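Local coordinates for protein benzyl alcohol dehydrogenase (Acinetobacter calcoaceticus, PDB 1F8F) that probably oxidises benzyl alcohol to benzaldehyde with NAD as the hydride acceptor, as a zinc-containing medium-chain alcohol dehydrogenase, at residues L4-A9 with A23-Q28; P190-V195 with C213-I218. One frame throughout, in Å; residues are numbered along the deposited sequence.

Both interactions pair neighbouring strands, one antiparallel, the other parallel. Interaction 1 joins the two strands of a hairpin next to the N-terminus, packed on the GroES-like domain, where one face of the ribbon is largely buried and the other largely exposed. Interaction 2 is mostly buried and joins two strands of the nucleotide-binding half where they begin, close to a second subunit. The centres of interactions 1 and 2 are about 48 Å apart, on opposite sides of the chain's centre. Reciprocal backbone bonds and a lysine laid beside an aspartate mark the first; a forked carbonyl, a helix-ending glycine and a phenylalanine turned to the helices mark the second.

Interaction 1 (L4-A9 with A23-Q28); sequences LKDIIA and ALKIRQ
Lys5 pairs with Ile26, and Ile7 with Leu24, through backbone hydrogen bonds made in both directions. Ile26 N lies 2.8 Å from Lys5 O in the first pair, and Leu24 N is 2.7 Å from Ile7 O in the second. The directions of the short antiparallel strand segments 5-9 and 23-26 differ by 134°. Between the two pairs, the CA of Lys25 comes within 3.1 Å of Lys5 O in a CA-H...O contact.

Apolar packing occupies the face carrying Ile7, Leu24 and Ile26. The CG2 branches of Ile7 and Ile26 meet at 3.9 Å; Ile7 CG2 stands anti to its carbonyl carbon, leaving CG1 (chi1 65°) to lie over the carbonyl of Leu24. Further along, Ala9 CB reaches Leu24 CD1 at 4.2 Å. Leu127 covers both Ile7 and Ile26, while Tyr148 and Leu150 of strand 148-152 pack on Ile7 and Ile26, respectively.

On the other face Asp6 and Lys25 form a non-hydrogen-bonded pair and lie side by side. Carboxylate OD2 of Asp6 touches the methylene CD of Lys25 at 3.4 Å, whereas Asp6 OD2 is 5.4 Å from Lys25 NZ. The bent lysine chain thus brings its carbons, not its ammonium group, to the acid, so any attraction between the charges would act over a longer distance, and the pair is no salt bridge. Leu4 CD1 presses on Lys25 CG at 3.5 Å, a tight approach from a different direction.

Together these contacts make a two-stranded beta hairpin, strands 5-11 and 20-26, laid by its apolar face against the GroES-like domain, through strand 148-152 and the loops holding Leu127 and Thr147.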
loop_
_atom_site.group_PDB
_atom_site.type_symbol
_atom_site.label_atom_id
_atom_site.label_comp_id
_atom_site.label_asym_id
_atom_site.label_seq_id
_atom_site.Cartn_x
_atom_site.Cartn_y
_atom_site.Cartn_z
ATOM N N LEU A 4 13.501 38.534 -30.912
ATOM C CA LEU A 4 12.166 37.891 -30.706
ATOM C C LEU A 4 11.455 37.514 -32.008
ATOM O O LEU A 4 11.895 37.896 -33.106
ATOM C CB LEU A 4 11.346 38.746 -29.753
ATOM C CG LEU A 4 10.847 40.123 -30.118
ATOM C CD1 LEU A 4 9.878 40.075 -31.282
ATOM C CD2 LEU A 4 10.241 40.846 -28.925
ATOM N N LYS A 5 10.347 36.780 -31.914
ATOM C CA LYS A 5 9.587 36.248 -33.041
ATOM C C LYS A 5 8.124 36.664 -33.109
ATOM O O LYS A 5 7.460 36.854 -32.070
ATOM C CB LYS A 5 9.659 34.715 -32.891
ATOM C CG LYS A 5 9.284 33.821 -34.038
ATOM C CD LYS A 5 9.333 32.346 -33.728
ATOM C CE LYS A 5 10.525 31.596 -34.254
ATOM N NZ LYS A 5 10.429 30.989 -35.605
ATOM N N ASP A 6 7.578 36.853 -34.325
ATOM C CA ASP A 6 6.157 37.187 -34.471
ATOM C C ASP A 6 5.351 35.909 -34.747
ATOM O O ASP A 6 5.816 34.983 -35.419
ATOM C CB ASP A 6 5.772 38.167 -35.567
ATOM C CG ASP A 6 6.365 39.553 -35.588
ATOM O OD1 ASP A 6 7.469 39.705 -36.158
ATOM O OD2 ASP A 6 5.716 40.503 -35.096
ATOM N N ILE A 7 4.142 35.865 -34.168
ATOM C CA ILE A 7 3.228 34.737 -34.292
ATOM C C ILE A 7 1.730 35.096 -34.337
ATOM O O ILE A 7 1.322 36.194 -33.916
ATOM C CB ILE A 7 3.364 33.841 -33.019
ATOM C CG1 ILE A 7 2.888 34.593 -31.772
ATOM C CG2 ILE A 7 4.770 33.310 -32.749
ATOM C CD1 ILE A 7 2.590 33.729 -30.573
ATOM N N ILE A 8 0.864 34.094 -34.622
ATOM C CA ILE A 8 -0.587 34.232 -34.584
ATOM C C ILE A 8 -1.152 33.480 -33.380
ATOM O O ILE A 8 -0.798 32.310 -33.214
ATOM C CB ILE A 8 -1.262 33.625 -35.858
ATOM C CG1 ILE A 8 -0.769 34.218 -37.183
ATOM C CG2 ILE A 8 -2.790 33.677 -35.751
ATOM C CD1 ILE A 8 -0.779 35.732 -37.316
ATOM N N ALA A 9 -2.012 34.028 -32.546
ATOM C CA ALA A 9 -2.565 33.263 -31.427
ATOM C C ALA A 9 -4.014 33.637 -31.223
ATOM O O ALA A 9 -4.290 34.806 -31.404
ATOM C CB ALA A 9 -1.833 33.528 -30.114
ATOM N N ALA A 23 -2.140 39.142 -34.053
ATOM C CA ALA A 23 -0.704 39.009 -34.275
ATOM C C ALA A 23 0.050 39.404 -32.989
ATOM O O ALA A 23 -0.222 40.480 -32.440
ATOM C CB ALA A 23 -0.201 39.880 -35.415
ATOM N N LEU A 24 0.937 38.511 -32.526
ATOM C CA LEU A 24 1.693 38.782 -31.299
ATOM C C LEU A 24 3.163 38.389 -31.416
ATOM O O LEU A 24 3.678 37.895 -32.436
ATOM C CB LEU A 24 1.026 38.075 -30.142
ATOM C CG LEU A 24 -0.419 38.125 -29.712
ATOM C CD1 LEU A 24 -0.645 37.246 -28.465
ATOM C CD2 LEU A 24 -1.015 39.459 -29.335
ATOM N N LYS A 25 3.936 38.613 -30.337
ATOM C CA LYS A 25 5.345 38.259 -30.332
ATOM C C LYS A 25 5.781 37.416 -29.121
ATOM O O LYS A 25 5.355 37.585 -28.006
ATOM C CB LYS A 25 6.302 39.450 -30.398
ATOM C CG LYS A 25 6.453 40.017 -31.799
ATOM C CD LYS A 25 5.879 41.430 -31.859
ATOM C CE LYS A 25 7.013 42.441 -31.902
ATOM N NZ LYS A 25 7.342 43.029 -30.564
ATOM N N ILE A 26 6.707 36.510 -29.422
ATOM C CA ILE A 26 7.204 35.633 -28.357
ATOM C C ILE A 26 8.725 35.702 -28.297
ATOM O O ILE A 26 9.416 35.727 -29.333
ATOM C CB ILE A 26 6.645 34.210 -28.549
ATOM C CG1 ILE A 26 6.917 33.382 -27.305
ATOM C CG2 ILE A 26 7.298 33.630 -29.807
ATOM C CD1 ILE A 26 5.820 32.583 -26.689
ATOM N N ARG A 27 9.219 35.715 -27.049
ATOM C CA ARG A 27 10.662 35.810 -26.844
ATOM C C ARG A 27 11.378 34.477 -26.840
ATOM O O ARG A 27 10.749 33.423 -26.711
ATOM C CB ARG A 27 10.916 36.518 -25.509
ATOM C CG ARG A 27 10.926 35.614 -24.299
ATOM C CD ARG A 27 11.009 36.348 -22.978
ATOM N NE ARG A 27 10.673 35.496 -21.859
ATOM C CZ ARG A 27 11.097 34.359 -21.372
ATOM N NH1 ARG A 27 12.088 33.654 -21.890
ATOM N NH2 ARG A 27 10.491 33.893 -20.285
ATOM N N GLN A 28 12.711 34.535 -26.903
ATOM C CA GLN A 28 13.505 33.320 -26.815
ATOM C C GLN A 28 13.489 32.791 -25.358
ATOM O O GLN A 28 13.208 33.468 -24.383
ATOM C CB GLN A 28 14.943 33.444 -27.237
ATOM C CG GLN A 28 15.405 33.274 -28.651
ATOM C CD GLN A 28 14.454 32.607 -29.599
ATOM O OE1 GLN A 28 14.700 31.484 -30.043
ATOM N NE2 GLN A 28 13.389 33.326 -29.931
#

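Interaction 2 (P190-V195 with C213-I218); sequences PASSFV and CGASII. Unlike the reference sequence in segment 190-195: Phe194 (reference Leu).
Ser192 O is the hub where residues 190-195 meet 213-218, accepting two backbone amides at once. Ser216 N lies 2.8 Å from Ser192 O, in the carbonyl plane, while Ile217 N, tilted from that plane, is 3.2 Å from Ser192 O. The shorter bond is the more bent, with an N-H...O angle of 142°. Ala215 CB also packs against Ser192 O, at 3.4 Å.

The close fit extends back from this fork to the start of both segments. Ala191 N bonds to Gly214 O at 2.9 Å, straight at the hydrogen but well above the carbonyl plane. Gly214, with positive phi, ends helix 201-213 in a Schellman motif, and the ring of Pro190 rests near Cys213 O. The second subunit also bonds here: its Gln334 OE1 to Ser216 OG and its Arg330 NH2 to Ala191 O.

In the other direction the segments enter parallel pairing, where Phe194 N donates to Ile217 O at 2.9 Å, but their side chains meet more slackly. Ser193 CB meets the branched CB of Ile217, a partly exposed residue, at 4.0 Å. On the opposite face of the sheet the methyl CG2 of Ile218 only grazes the edge of the Phe194 ring, near its plane and 4.4 Å from Phe194 CD2. With CG anti to N and beside the carbonyl carbon (chi1 175°), that ring leans toward helices 201-213 and 174-186.

Strands 193-197 and 217-222 with helix 201-213 form a Rossmann-type beta-alpha-beta unit; Ala206 and Ala210 of this helix, with Cys182 and Leu186 of helix 174-186, pack on Phe194, while strand 259-264 continues the parallel sheet beyond 193-197.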
loop_
_atom_site.group_PDB
_atom_site.type_symbol
_atom_site.label_atom_id
_atom_site.label_comp_id
_atom_site.label_asym_id
_atom_site.label_seq_id
_atom_site.Cartn_x
_atom_site.Cartn_y
_atom_site.Cartn_z
ATOM N N PRO A 190 -8.021 -6.654 -11.360
ATOM C CA PRO A 190 -8.538 -7.659 -12.273
ATOM C C PRO A 190 -9.788 -8.335 -11.741
ATOM O O PRO A 190 -9.879 -8.579 -10.562
ATOM C CB PRO A 190 -7.375 -8.669 -12.380
ATOM C CG PRO A 190 -6.165 -7.791 -12.221
ATOM C CD PRO A 190 -6.550 -6.804 -11.118
ATOM N N ALA A 191 -10.836 -8.525 -12.573
ATOM C CA ALA A 191 -12.067 -9.170 -12.245
ATOM C C ALA A 191 -13.046 -8.274 -11.459
ATOM O O ALA A 191 -14.152 -8.789 -11.213
ATOM C CB ALA A 191 -11.928 -10.496 -11.505
ATOM N N SER A 192 -12.759 -7.031 -11.209
ATOM C CA SER A 192 -13.658 -6.137 -10.492
ATOM C C SER A 192 -14.725 -5.441 -11.363
ATOM O O SER A 192 -14.786 -5.582 -12.588
ATOM C CB SER A 192 -12.860 -5.004 -9.797
ATOM O OG SER A 192 -12.166 -4.148 -10.766
ATOM N N SER A 193 -15.566 -4.662 -10.651
ATOM C CA SER A 193 -16.617 -3.857 -11.281
ATOM C C SER A 193 -16.283 -2.372 -11.155
ATOM O O SER A 193 -15.873 -1.904 -10.072
ATOM C CB SER A 193 -17.946 -4.185 -10.582
ATOM O OG SER A 193 -18.050 -3.657 -9.276
ATOM N N PHE A 194 -16.427 -1.646 -12.267
ATOM C CA PHE A 194 -16.165 -0.214 -12.398
ATOM C C PHE A 194 -17.310 0.534 -13.082
ATOM O O PHE A 194 -17.916 0.049 -14.061
ATOM C CB PHE A 194 -14.926 -0.026 -13.307
ATOM C CG PHE A 194 -14.611 1.414 -13.641
ATOM C CD1 PHE A 194 -14.075 2.275 -12.672
ATOM C CD2 PHE A 194 -14.883 1.908 -14.930
ATOM C CE1 PHE A 194 -13.810 3.580 -13.020
ATOM C CE2 PHE A 194 -14.598 3.230 -15.211
ATOM C CZ PHE A 194 -14.063 4.078 -14.271
ATOM N N VAL A 195 -17.562 1.791 -12.733
ATOM C CA VAL A 195 -18.593 2.589 -13.427
ATOM C C VAL A 195 -18.036 3.998 -13.659
ATOM O O VAL A 195 -17.447 4.540 -12.728
ATOM C CB VAL A 195 -19.926 2.784 -12.651
ATOM C CG1 VAL A 195 -19.713 3.364 -11.241
ATOM C CG2 VAL A 195 -20.930 3.705 -13.377
ATOM N N CYS A 213 -6.943 -2.464 -17.051
ATOM C CA CYS A 213 -6.688 -3.037 -15.746
ATOM C C CYS A 213 -7.298 -4.412 -15.467
ATOM O O CYS A 213 -6.852 -5.103 -14.509
ATOM C CB CYS A 213 -6.960 -2.057 -14.572
ATOM S SG CYS A 213 -6.432 -0.317 -14.637
ATOM N N GLY A 214 -8.158 -4.942 -16.353
ATOM C CA GLY A 214 -8.749 -6.271 -16.176
ATOM C C GLY A 214 -10.170 -6.357 -15.637
ATOM O O GLY A 214 -10.648 -7.468 -15.258
ATOM N N ALA A 215 -10.834 -5.223 -15.446
ATOM C CA ALA A 215 -12.176 -5.235 -14.785
ATOM C C ALA A 215 -13.104 -6.144 -15.611
ATOM O O ALA A 215 -12.966 -6.203 -16.847
ATOM C CB ALA A 215 -12.740 -3.827 -14.692
ATOM N N SER A 216 -14.009 -6.846 -14.971
ATOM C CA SER A 216 -14.939 -7.765 -15.641
ATOM C C SER A 216 -16.281 -7.077 -15.962
ATOM O O SER A 216 -17.041 -7.521 -16.816
ATOM C CB SER A 216 -15.257 -8.944 -14.733
ATOM O OG SER A 216 -14.289 -9.989 -14.696
ATOM N N ILE A 217 -16.674 -6.094 -15.156
ATOM C CA ILE A 217 -17.897 -5.339 -15.360
ATOM C C ILE A 217 -17.571 -3.854 -15.544
ATOM O O ILE A 217 -16.967 -3.170 -14.695
ATOM C CB ILE A 217 -18.855 -5.597 -14.179
ATOM C CG1 ILE A 217 -19.541 -6.976 -14.155
ATOM C CG2 ILE A 217 -19.937 -4.536 -14.164
ATOM C CD1 ILE A 217 -20.276 -7.264 -12.846
ATOM N N ILE A 218 -17.923 -3.266 -16.688
ATOM C CA ILE A 218 -17.580 -1.887 -17.053
ATOM C C ILE A 218 -18.817 -1.131 -17.542
ATOM O O ILE A 218 -19.374 -1.352 -18.628
ATOM C CB ILE A 218 -16.465 -1.899 -18.113
ATOM C CG1 ILE A 218 -15.213 -2.654 -17.633
ATOM C CG2 ILE A 218 -16.043 -0.490 -18.475
ATOM C CD1 ILE A 218 -14.059 -2.832 -18.604
#